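Local coordinates for protein M32 carboxypeptidase (Chitinophagaceae bacterium, PDB 7A03) that probably removes single amino acids from the carboxyl ends of peptides, as a metal-dependent carboxypeptidase of the M32 family, at residues H203-R208 and I253-F258; R309-W314 and V332-F337; L31-E36 and R230-E235; L348-A353 and F360-R365. All blocks are in the same frame, centred on the assembly; numbering follows the deposited sequence. Where two conformers were deposited one is given.

Interaction 1: residues H203-R208 and I253-F258; sequences HLHFDR and IDENDF
Arg208 stretches its extended chain past Ile253 and lays one face of its guanidinium group against that side chain, NH1 lying 3.7 Å from Ile253 CB. A water extends the contact to the backbone, accepting from Arg208 NH2 at 3.0 Å and from Ile253 N at 2.9 Å. Glu255 approaches the same arginine from lower down its chain. Its OE2 stays 4.5 Å from Arg208 NH1, too far for a salt bridge, and touches the aliphatic part at CB instead. With CG anti to its carbonyl carbon (chi1 -53°) and the rest extended, Glu255 runs alongside His205 and brings OE1 to the edge of that ring, 3.5 Å from CE1. The backbones join where Phe206 N donates to Glu255 O, a short bond of 2.7 Å that is nearly straight at 173°. Glu255 occupies a type I beta turn from Asp254 to Asp257, reinforced by an Asx turn in which Asp254 OD1 accepts from Asn256 N. This turn leads into helix 258-277, whose HExxH sequence is consistent with the metal site of a zincin-type peptidase, although no metal is bound to it here, while 203-208 leads into helix 208-222. The Phe206 ring takes Phe258 CB over its centre, 3.7 Å from the centroid and 8° off the normal. Phe258 CD1 comes within 3.5 Å of Phe206 CD2, and Phe325 adds an edge-to-face contact.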
# COMPACT_ATOMS: atom_id res chain seq x y z
N HIS A 203 14.23 21.67 -6.51
CA HIS A 203 14.12 22.33 -5.22
C HIS A 203 14.04 23.84 -5.34
O HIS A 203 14.23 24.55 -4.34
CB HIS A 203 15.26 21.89 -4.29
CG HIS A 203 15.12 20.47 -3.84
ND1 HIS A 203 15.24 19.40 -4.70
CD2 HIS A 203 14.86 19.94 -2.62
CE1 HIS A 203 15.06 18.27 -4.03
NE2 HIS A 203 14.83 18.57 -2.77
N LEU A 204 13.74 24.35 -6.53
CA LEU A 204 13.39 25.76 -6.70
C LEU A 204 11.98 25.99 -6.14
O LEU A 204 11.36 25.11 -5.54
CB LEU A 204 13.51 26.16 -8.17
CG LEU A 204 14.91 26.12 -8.78
CD1 LEU A 204 14.89 26.30 -10.31
CD2 LEU A 204 15.77 27.19 -8.12
N HIS A 205 11.45 27.19 -6.35
CA HIS A 205 10.13 27.55 -5.82
C HIS A 205 9.06 27.24 -6.85
O HIS A 205 9.07 27.81 -7.95
CB HIS A 205 10.07 29.03 -5.44
CG HIS A 205 8.71 29.48 -5.01
ND1 HIS A 205 8.26 29.35 -3.72
CD2 HIS A 205 7.69 30.05 -5.71
CE1 HIS A 205 7.02 29.82 -3.63
NE2 HIS A 205 6.66 30.25 -4.82
N PHE A 206 8.11 26.39 -6.48
CA PHE A 206 7.02 25.98 -7.37
C PHE A 206 5.70 26.42 -6.75
O PHE A 206 5.25 25.84 -5.76
CB PHE A 206 7.05 24.46 -7.61
CG PHE A 206 8.19 24.02 -8.49
CD1 PHE A 206 9.45 23.82 -7.96
CD2 PHE A 206 7.99 23.80 -9.85
CE1 PHE A 206 10.51 23.42 -8.77
CE2 PHE A 206 9.04 23.37 -10.67
CZ PHE A 206 10.31 23.19 -10.12
N ASP A 207 5.09 27.44 -7.36
CA ASP A 207 3.87 28.07 -6.83
C ASP A 207 2.83 27.05 -6.38
O ASP A 207 2.47 26.13 -7.12
CB ASP A 207 3.27 28.99 -7.90
CG ASP A 207 1.99 29.67 -7.43
OD1 ASP A 207 2.10 30.65 -6.67
OD2 ASP A 207 0.88 29.25 -7.84
N ARG A 208 2.33 27.25 -5.16
CA ARG A 208 1.43 26.28 -4.54
C ARG A 208 0.13 26.13 -5.32
O ARG A 208 -0.35 25.01 -5.51
CB ARG A 208 1.14 26.70 -3.10
CG ARG A 208 0.09 25.86 -2.41
CD ARG A 208 -0.14 26.32 -0.99
NE ARG A 208 -0.83 25.30 -0.21
CZ ARG A 208 -0.22 24.36 0.51
NH1 ARG A 208 1.11 24.31 0.54
NH2 ARG A 208 -0.93 23.47 1.19
N ILE A 253 1.52 19.63 -0.51
CA ILE A 253 2.30 20.45 -1.42
C ILE A 253 3.51 20.99 -0.68
O ILE A 253 3.37 21.54 0.42
CB ILE A 253 1.45 21.61 -1.98
CG1 ILE A 253 0.29 21.07 -2.81
CG2 ILE A 253 2.32 22.55 -2.82
CD1 ILE A 253 -0.78 22.08 -3.04
N ASP A 254 4.69 20.85 -1.29
CA ASP A 254 5.92 21.51 -0.84
C ASP A 254 6.28 22.51 -1.93
O ASP A 254 6.61 22.11 -3.05
CB ASP A 254 7.05 20.50 -0.62
CG ASP A 254 8.25 21.11 0.08
OD1 ASP A 254 8.46 22.33 -0.06
OD2 ASP A 254 8.98 20.37 0.78
N GLU A 255 6.22 23.81 -1.61
CA GLU A 255 6.55 24.80 -2.63
C GLU A 255 8.03 24.79 -3.02
O GLU A 255 8.38 25.42 -4.02
CB GLU A 255 6.19 26.23 -2.22
CG GLU A 255 4.76 26.45 -1.77
CD GLU A 255 4.63 27.71 -0.93
OE1 GLU A 255 5.66 28.39 -0.73
OE2 GLU A 255 3.51 28.00 -0.47
N ASN A 256 8.89 24.13 -2.25
CA ASN A 256 10.31 24.06 -2.57
C ASN A 256 10.77 22.64 -2.90
O ASN A 256 11.96 22.34 -2.80
CB ASN A 256 11.16 24.64 -1.44
CG ASN A 256 10.74 26.05 -1.08
OD1 ASN A 256 10.82 26.96 -1.89
ND2 ASN A 256 10.27 26.22 0.15
N ASP A 257 9.85 21.77 -3.28
CA ASP A 257 10.22 20.42 -3.69
C ASP A 257 9.14 19.91 -4.63
O ASP A 257 8.11 19.39 -4.18
CB ASP A 257 10.39 19.51 -2.48
CG ASP A 257 10.97 18.17 -2.86
OD1 ASP A 257 11.08 17.89 -4.07
OD2 ASP A 257 11.33 17.40 -1.93
N PHE A 258 9.39 20.05 -5.92
CA PHE A 258 8.43 19.61 -6.92
C PHE A 258 8.25 18.09 -6.93
O PHE A 258 7.23 17.61 -7.44
CB PHE A 258 8.87 20.10 -8.30
CG PHE A 258 7.83 19.88 -9.36
CD1 PHE A 258 6.67 20.64 -9.39
CD2 PHE A 258 8.01 18.91 -10.33
CE1 PHE A 258 5.71 20.43 -10.37
CE2 PHE A 258 7.05 18.69 -11.32
CZ PHE A 258 5.90 19.46 -11.33
O HOH W 1 13.09 26.80 -3.13
O HOH W 2 0.40 20.87 1.89

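Interaction 2: residues R309-W314 and V332-F337; sequences RSLNFW and VSLQEF
Phe337 drives the corner of its ring at CE2 against the six-membered ring of Trp314, an edge-to-face pair with planes at 62° and CE2 3.8 Å from Trp314 CE3. Phe313 CD2 stands 3.5 Å above the opposite face of the Trp314 ring, offset toward the rim, so a phenyl group lies against each face of the indole. Trp314 NE1 is held by the carbonyl of Gly308, which helps to set the turn of the ring. Beside this aromatic wedge, Leu334 pushes CD1 into the notch between the side chain and backbone of Trp314, 3.8 Å from CB and 3.7 Å from O. The other methyl of Leu334, CD2, meets Leu311 CD1 at 4.0 Å. The chain of Gln335, bent at chi2, crosses Leu311 at about a right angle and brings NE2 4.0 Å from both its methyls, CD1 and CD2. An alanine in place of Trp314 would probably open a gap between Phe313 and Phe337 and leave the Gly308 carbonyl without its indole donor. The contact packs the first turns of helices 311-324 and 334-341, started by the N-caps Ser310 and Ser333; Tyr318 and Ile321 extend it along the former helix, and Phe258 and Trp263 of helix 258-277 close in on Phe337.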
# COMPACT_ATOMS: atom_id res chain seq x y z
N ARG A 309 6.75 7.90 -14.03
CA ARG A 309 8.17 8.24 -14.09
C ARG A 309 8.80 7.86 -15.42
O ARG A 309 10.03 7.93 -15.58
CB ARG A 309 8.92 7.61 -12.91
CG ARG A 309 8.47 8.14 -11.55
CD ARG A 309 9.36 7.66 -10.38
NE ARG A 309 8.69 7.96 -9.12
CZ ARG A 309 8.80 9.10 -8.44
NH1 ARG A 309 9.62 10.07 -8.85
NH2 ARG A 309 8.10 9.27 -7.32
N SER A 310 7.98 7.47 -16.39
CA SER A 310 8.47 6.96 -17.67
C SER A 310 8.70 8.09 -18.66
O SER A 310 8.08 9.15 -18.58
CB SER A 310 7.47 5.96 -18.25
OG SER A 310 6.36 6.62 -18.82
N LEU A 311 9.63 7.84 -19.58
CA LEU A 311 9.93 8.84 -20.60
C LEU A 311 8.71 9.11 -21.48
O LEU A 311 8.42 10.26 -21.81
CB LEU A 311 11.12 8.39 -21.45
CG LEU A 311 11.55 9.38 -22.52
CD1 LEU A 311 12.01 10.68 -21.90
CD2 LEU A 311 12.67 8.78 -23.35
N ASN A 312 7.96 8.05 -21.83
CA ASN A 312 6.78 8.22 -22.68
C ASN A 312 5.76 9.15 -22.05
O ASN A 312 5.19 10.00 -22.73
CB ASN A 312 6.15 6.87 -22.98
CG ASN A 312 6.83 6.14 -24.11
OD1 ASN A 312 7.54 6.74 -24.92
ND2 ASN A 312 6.64 4.83 -24.16
N PHE A 313 5.50 8.99 -20.75
CA PHE A 313 4.57 9.90 -20.06
C PHE A 313 5.05 11.35 -20.18
O PHE A 313 4.27 12.27 -20.48
CB PHE A 313 4.50 9.48 -18.59
CG PHE A 313 3.50 10.24 -17.75
CD1 PHE A 313 2.15 9.97 -17.84
CD2 PHE A 313 3.93 11.20 -16.85
CE1 PHE A 313 1.22 10.65 -17.03
CE2 PHE A 313 3.03 11.90 -16.05
CZ PHE A 313 1.66 11.62 -16.15
N TRP A 314 6.34 11.56 -19.96
CA TRP A 314 6.89 12.91 -19.95
C TRP A 314 7.07 13.51 -21.35
O TRP A 314 7.13 14.73 -21.45
CB TRP A 314 8.11 13.00 -19.02
CG TRP A 314 7.64 12.89 -17.61
CD1 TRP A 314 7.69 11.79 -16.80
CD2 TRP A 314 6.93 13.90 -16.89
NE1 TRP A 314 7.08 12.07 -15.59
CE2 TRP A 314 6.62 13.36 -15.62
CE3 TRP A 314 6.56 15.21 -17.18
CZ2 TRP A 314 5.92 14.08 -14.66
CZ3 TRP A 314 5.88 15.94 -16.22
CH2 TRP A 314 5.57 15.38 -14.97
N VAL A 332 15.59 23.61 -18.62
CA VAL A 332 15.83 22.22 -18.24
C VAL A 332 15.26 21.32 -19.34
O VAL A 332 14.09 21.47 -19.70
CB VAL A 332 15.18 21.89 -16.88
CG1 VAL A 332 15.46 20.43 -16.49
CG2 VAL A 332 15.68 22.84 -15.80
N SER A 333 16.07 20.38 -19.85
CA SER A 333 15.60 19.57 -20.97
C SER A 333 14.75 18.41 -20.48
O SER A 333 14.76 18.05 -19.30
CB SER A 333 16.76 18.95 -21.76
OG SER A 333 17.50 18.03 -20.97
N LEU A 334 14.03 17.79 -21.42
CA LEU A 334 13.23 16.62 -21.07
C LEU A 334 14.09 15.53 -20.44
O LEU A 334 13.71 14.94 -19.42
CB LEU A 334 12.48 16.10 -22.30
CG LEU A 334 11.85 14.70 -22.22
CD1 LEU A 334 10.77 14.66 -21.17
CD2 LEU A 334 11.31 14.25 -23.60
N GLN A 335 15.26 15.26 -21.03
CA GLN A 335 16.16 14.24 -20.50
C GLN A 335 16.66 14.57 -19.10
O GLN A 335 16.71 13.69 -18.23
CB GLN A 335 17.34 14.03 -21.45
CG GLN A 335 17.12 12.95 -22.48
CD GLN A 335 16.85 11.60 -21.84
OE1 GLN A 335 17.44 11.26 -20.82
NE2 GLN A 335 15.94 10.84 -22.42
N GLU A 336 17.02 15.84 -18.86
CA GLU A 336 17.46 16.22 -17.51
C GLU A 336 16.35 16.01 -16.49
O GLU A 336 16.59 15.50 -15.39
CB GLU A 336 17.92 17.68 -17.50
CG GLU A 336 19.18 17.89 -18.31
CD GLU A 336 19.56 19.35 -18.44
OE1 GLU A 336 18.68 20.17 -18.75
OE2 GLU A 336 20.75 19.68 -18.25
N PHE A 337 15.12 16.40 -16.85
CA PHE A 337 13.99 16.24 -15.95
C PHE A 337 13.72 14.76 -15.68
O PHE A 337 13.51 14.35 -14.53
CB PHE A 337 12.77 16.94 -16.54
CG PHE A 337 11.57 16.90 -15.64
CD1 PHE A 337 11.42 17.85 -14.63
CD2 PHE A 337 10.61 15.92 -15.80
CE1 PHE A 337 10.32 17.81 -13.79
CE2 PHE A 337 9.52 15.89 -14.96
CZ PHE A 337 9.37 16.83 -13.97

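Interaction 3: residues L31-E36 and R230-E235; sequences LGWDQE and RQDISE. With CIT (citric acid), chain G.
Trp33 presents the rim of its indole to Asp232, whose OD2 lies near the ring plane, 3.4 Å from CZ2; ring and carboxylate are turned 72° apart. The contact sets helix 9-37 beside strand 229-233, an outermost strand of the small three-stranded mixed sheet, with the short segments 43° from parallel. Arg248 of the adjoining strand makes a cation-pi contact with the indole. At the same edge, a water accepts from Trp33 NE1 at 2.8 Å and donates to Asp232 OD2. Arg230 grips the carboxylate side-on, with both oxygens close to its guanidinium plane: NE to OD2, the oxygen that faces Trp33, at 2.7 Å on the syn lone pair, and NH2 to OD1 at 2.8 Å, while Tyr38 also bonds to OD1. This buried charge is thus met by its salt bridge and by neutral donors. One face of the Arg230 guanidinium carries a citrate, probably from the crystallisation liquor, whose O2 accepts from Gln231 N at 2.9 Å. Farther along, the chains meet where the helix nears its end: Ser234 CB rests 3.6 Å from Glu36 O, and a water bridges Ser234 OG, itself bonded to Thr250, to Glu36 OE1. A second water accepts from Glu235 N at 3.1 Å and lies 2.8 Å from Glu36 O.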
# COMPACT_ATOMS: atom_id res chain seq x y z
N LEU A 31 -15.60 9.78 9.32
CA LEU A 31 -15.05 10.41 10.51
C LEU A 31 -13.52 10.44 10.47
O LEU A 31 -12.90 11.42 10.89
CB LEU A 31 -15.59 9.72 11.77
CG LEU A 31 -16.87 10.34 12.35
CD1 LEU A 31 -18.04 10.25 11.37
CD2 LEU A 31 -17.20 9.66 13.70
N GLY A 32 -12.89 9.39 9.94
CA GLY A 32 -11.43 9.39 9.87
C GLY A 32 -10.90 10.32 8.79
O GLY A 32 -9.84 10.97 8.96
N TRP A 33 -11.65 10.46 7.70
CA TRP A 33 -11.27 11.39 6.64
C TRP A 33 -11.33 12.81 7.16
O TRP A 33 -10.38 13.60 6.99
CB TRP A 33 -12.21 11.21 5.44
CG TRP A 33 -12.08 12.30 4.42
CD1 TRP A 33 -11.18 12.36 3.39
CD2 TRP A 33 -12.85 13.51 4.34
NE1 TRP A 33 -11.35 13.51 2.67
CE2 TRP A 33 -12.38 14.23 3.23
CE3 TRP A 33 -13.92 14.03 5.08
CZ2 TRP A 33 -12.92 15.47 2.85
CZ3 TRP A 33 -14.45 15.26 4.71
CH2 TRP A 33 -13.96 15.97 3.61
N ASP A 34 -12.42 13.14 7.88
CA ASP A 34 -12.54 14.47 8.44
C ASP A 34 -11.47 14.71 9.50
O ASP A 34 -10.92 15.82 9.60
CB ASP A 34 -13.95 14.65 9.00
CG ASP A 34 -14.13 15.98 9.67
OD1 ASP A 34 -14.30 16.99 8.95
OD2 ASP A 34 -14.09 15.99 10.93
N GLN A 35 -11.14 13.68 10.28
CA GLN A 35 -10.08 13.77 11.26
C GLN A 35 -8.77 14.21 10.62
O GLN A 35 -8.00 14.96 11.23
CB GLN A 35 -9.91 12.40 11.91
CG GLN A 35 -8.87 12.27 13.00
CD GLN A 35 -9.00 10.91 13.69
OE1 GLN A 35 -8.89 9.87 13.04
NE2 GLN A 35 -9.26 10.92 14.99
N GLU A 36 -8.51 13.75 9.39
CA GLU A 36 -7.28 14.14 8.71
C GLU A 36 -7.38 15.46 7.95
O GLU A 36 -6.34 16.02 7.56
CB GLU A 36 -6.84 13.05 7.72
CG GLU A 36 -6.49 11.71 8.39
CD GLU A 36 -5.36 11.84 9.39
OE1 GLU A 36 -4.35 12.51 9.08
OE2 GLU A 36 -5.48 11.28 10.50
N ARG A 230 -13.12 13.70 -4.69
CA ARG A 230 -12.57 15.04 -4.50
C ARG A 230 -11.20 14.88 -3.87
O ARG A 230 -10.86 13.82 -3.33
CB ARG A 230 -13.48 15.90 -3.60
CG ARG A 230 -13.70 15.32 -2.20
CD ARG A 230 -14.40 16.36 -1.24
NE ARG A 230 -13.53 17.51 -1.01
CZ ARG A 230 -13.69 18.70 -1.59
NH1 ARG A 230 -14.74 18.92 -2.38
NH2 ARG A 230 -12.82 19.66 -1.33
N GLN A 231 -10.42 15.95 -3.95
CA GLN A 231 -9.10 16.03 -3.34
C GLN A 231 -9.07 17.11 -2.28
O GLN A 231 -9.65 18.20 -2.47
CB GLN A 231 -8.00 16.33 -4.38
CG GLN A 231 -6.60 16.37 -3.76
CD GLN A 231 -5.48 16.55 -4.77
OE1 GLN A 231 -5.25 17.66 -5.28
NE2 GLN A 231 -4.76 15.47 -5.04
N ASP A 232 -8.35 16.84 -1.20
CA ASP A 232 -8.11 17.79 -0.12
C ASP A 232 -6.67 17.66 0.32
O ASP A 232 -5.95 16.75 -0.10
CB ASP A 232 -9.09 17.56 1.05
CG ASP A 232 -10.53 17.81 0.65
OD1 ASP A 232 -10.94 18.99 0.66
OD2 ASP A 232 -11.23 16.84 0.29
N ILE A 233 -6.22 18.60 1.13
CA ILE A 233 -4.87 18.56 1.71
C ILE A 233 -4.91 17.79 3.02
O ILE A 233 -5.82 17.96 3.84
CB ILE A 233 -4.34 19.99 1.95
CG1 ILE A 233 -4.22 20.76 0.64
CG2 ILE A 233 -3.00 19.95 2.68
CD1 ILE A 233 -3.04 20.32 -0.24
N SER A 234 -3.92 16.92 3.24
CA SER A 234 -3.71 16.30 4.54
C SER A 234 -2.21 16.14 4.79
O SER A 234 -1.39 16.36 3.89
CB SER A 234 -4.50 14.99 4.66
OG SER A 234 -3.79 13.91 4.08
N GLU A 235 -1.85 15.74 6.02
CA GLU A 235 -0.43 15.65 6.35
C GLU A 235 0.24 14.49 5.62
O GLU A 235 1.40 14.62 5.21
CB GLU A 235 -0.19 15.56 7.87
CG GLU A 235 1.25 15.53 8.32
CD GLU A 235 1.39 15.49 9.83
OE1 GLU A 235 0.37 15.44 10.54
OE2 GLU A 235 2.53 15.50 10.30
C1 CIT G . -11.33 19.39 -5.43
O1 CIT G . -10.86 19.86 -4.37
O2 CIT G . -11.56 18.17 -5.50
C2 CIT G . -11.60 20.31 -6.60
O HOH W 3 -10.33 14.27 0.23
O HOH W 4 -3.15 12.59 6.44
O HOH W 5 -3.76 15.35 8.40

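Interaction 4: residues L348-A353 and F360-R365; sequences LIRTEA and FHIMIR
Leu348 enters the contact through its backbone, O meeting the His361 ring at its edge, 3.7 Å from CE1, while the same oxygen accepts from Gln407. The segment continues into a 3-10 turn, 350-352, that packs against the first turns of helix 358-374, so the contact folds a short piece of chain back on the helix that follows it. At Ile349 the carbonyl carbon passes close to CE1 of the same ring. Arg350 then supplies most of the packing. Its CA stands over the face of the His361 imidazole, a CH-pi contact 3.8 Å from the centroid and 17° off the normal. Its CG lies anti to the backbone N (chi1 173°), which carries the chain along His361 and across Arg365. There CB sits 3.6 Å from Arg365 NH2, over a guanidinium face, and CD lies 3.9 Å from Ile362 CD1. The NE atoms of Arg350 and Arg365 are 3.9 Å apart because both bind Asp408 OD2, whose negative charge probably offsets the two positive ones. Replacing His361 with alanine would probably deprive the Tyr390 hydroxyl of its ND1 partner and open a gap between the 3-10 turn, at Arg350 and Ala353, and helix 358-374. Past the turn, Ala353 rests its methyl against the far end of the imidazole, CB 3.6 Å from His361 NE2 and 3.7 Å from CD2.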
# COMPACT_ATOMS: atom_id res chain seq x y z
N LEU A 348 18.34 6.41 4.40
CA LEU A 348 18.00 5.87 5.71
C LEU A 348 16.50 5.65 5.91
O LEU A 348 16.12 4.73 6.65
CB LEU A 348 18.52 6.81 6.80
CG LEU A 348 20.05 6.85 6.92
CD1 LEU A 348 20.51 8.10 7.63
CD2 LEU A 348 20.52 5.62 7.67
N ILE A 349 15.65 6.46 5.28
CA ILE A 349 14.22 6.50 5.57
C ILE A 349 13.46 5.84 4.44
O ILE A 349 13.51 6.30 3.29
CB ILE A 349 13.74 7.94 5.78
CG1 ILE A 349 14.56 8.63 6.88
CG2 ILE A 349 12.24 7.96 6.09
CD1 ILE A 349 14.46 7.94 8.24
N ARG A 350 12.71 4.78 4.78
CA ARG A 350 11.95 4.02 3.79
C ARG A 350 10.99 4.91 3.01
O ARG A 350 10.88 4.80 1.78
CB ARG A 350 11.21 2.88 4.47
CG ARG A 350 10.24 2.10 3.57
CD ARG A 350 9.37 1.12 4.37
NE ARG A 350 8.54 1.81 5.37
CZ ARG A 350 7.38 2.40 5.09
NH1 ARG A 350 6.90 2.38 3.86
NH2 ARG A 350 6.69 3.03 6.03
N THR A 351 10.26 5.79 3.70
CA THR A 351 9.24 6.58 3.02
C THR A 351 9.82 7.60 2.04
O THR A 351 9.07 8.12 1.22
CB THR A 351 8.31 7.28 4.03
OG1 THR A 351 9.09 8.10 4.90
CG2 THR A 351 7.53 6.23 4.84
N GLU A 352 11.12 7.85 2.09
CA GLU A 352 11.79 8.77 1.17
C GLU A 352 12.59 8.06 0.09
O GLU A 352 13.22 8.73 -0.74
CB GLU A 352 12.73 9.70 1.95
CG GLU A 352 12.02 10.70 2.87
CD GLU A 352 12.92 11.20 3.98
OE1 GLU A 352 14.16 11.18 3.81
OE2 GLU A 352 12.39 11.58 5.04
N ALA A 353 12.60 6.74 0.08
CA ALA A 353 13.49 5.99 -0.79
C ALA A 353 12.98 5.93 -2.23
O ALA A 353 11.77 5.87 -2.48
CB ALA A 353 13.66 4.57 -0.24
N PHE A 360 15.12 -2.81 -0.55
CA PHE A 360 16.01 -3.24 0.52
C PHE A 360 15.43 -2.89 1.89
O PHE A 360 15.46 -3.72 2.81
CB PHE A 360 17.41 -2.67 0.33
CG PHE A 360 18.15 -3.31 -0.81
CD1 PHE A 360 17.97 -2.87 -2.11
CD2 PHE A 360 18.97 -4.40 -0.58
CE1 PHE A 360 18.63 -3.48 -3.16
CE2 PHE A 360 19.63 -5.01 -1.63
CZ PHE A 360 19.46 -4.55 -2.91
N HIS A 361 14.85 -1.69 2.01
CA HIS A 361 14.14 -1.34 3.25
C HIS A 361 13.12 -2.42 3.58
O HIS A 361 13.07 -2.93 4.71
CB HIS A 361 13.44 0.01 3.09
CG HIS A 361 14.38 1.18 2.92
ND1 HIS A 361 14.88 1.91 3.99
CD2 HIS A 361 14.86 1.77 1.81
CE1 HIS A 361 15.65 2.87 3.53
NE2 HIS A 361 15.66 2.82 2.21
N ILE A 362 12.36 -2.86 2.57
CA ILE A 362 11.33 -3.84 2.88
C ILE A 362 11.98 -5.16 3.24
O ILE A 362 11.57 -5.83 4.20
CB ILE A 362 10.34 -3.98 1.70
CG1 ILE A 362 9.62 -2.66 1.43
CG2 ILE A 362 9.32 -5.09 1.97
CD1 ILE A 362 8.65 -2.24 2.54
N MET A 363 13.03 -5.52 2.52
CA MET A 363 13.68 -6.80 2.78
C MET A 363 14.20 -6.85 4.21
O MET A 363 14.02 -7.86 4.91
CB MET A 363 14.81 -7.02 1.79
CG MET A 363 15.39 -8.41 1.81
SD MET A 363 16.79 -8.51 0.70
CE MET A 363 18.00 -7.54 1.60
N ILE A 364 14.76 -5.74 4.68
CA ILE A 364 15.32 -5.74 6.03
C ILE A 364 14.21 -5.96 7.04
O ILE A 364 14.32 -6.82 7.92
CB ILE A 364 16.11 -4.44 6.27
CG1 ILE A 364 17.41 -4.48 5.46
CG2 ILE A 364 16.39 -4.29 7.76
CD1 ILE A 364 18.03 -3.12 5.25
N ARG A 365 13.08 -5.26 6.85
CA ARG A 365 11.96 -5.44 7.77
C ARG A 365 11.45 -6.87 7.70
O ARG A 365 11.19 -7.50 8.74
CB ARG A 365 10.86 -4.41 7.46
CG ARG A 365 11.26 -2.99 7.87
CD ARG A 365 10.53 -1.93 7.03
NE ARG A 365 10.83 -0.55 7.42
CZ ARG A 365 12.01 0.05 7.21
NH1 ARG A 365 13.01 -0.59 6.63
NH2 ARG A 365 12.19 1.32 7.58

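Overall arrangement
Interaction 1 lies mainly at the surface; the other three are partly buried, with interaction 4 nearest the chain's centre. Interactions 1 and 2 touch through Phe258 and Phe337, so one aromatic patch links the start of helix 258-277 to helix 334-341. Interaction 1 also touches interaction 3, where Ile253 packs on Ile233 at the end of strand 229-233. Interaction 4 touches none of them; its nearest atoms to interaction 2 are about 7 Å away. Chemistry differs accordingly: a single backbone bond with side-chain packing between loops in 1, apolar and aromatic packing between helix starts in 2, water-mediated helix-to-strand contact in 3, and two arginines sharing one aspartate in 4.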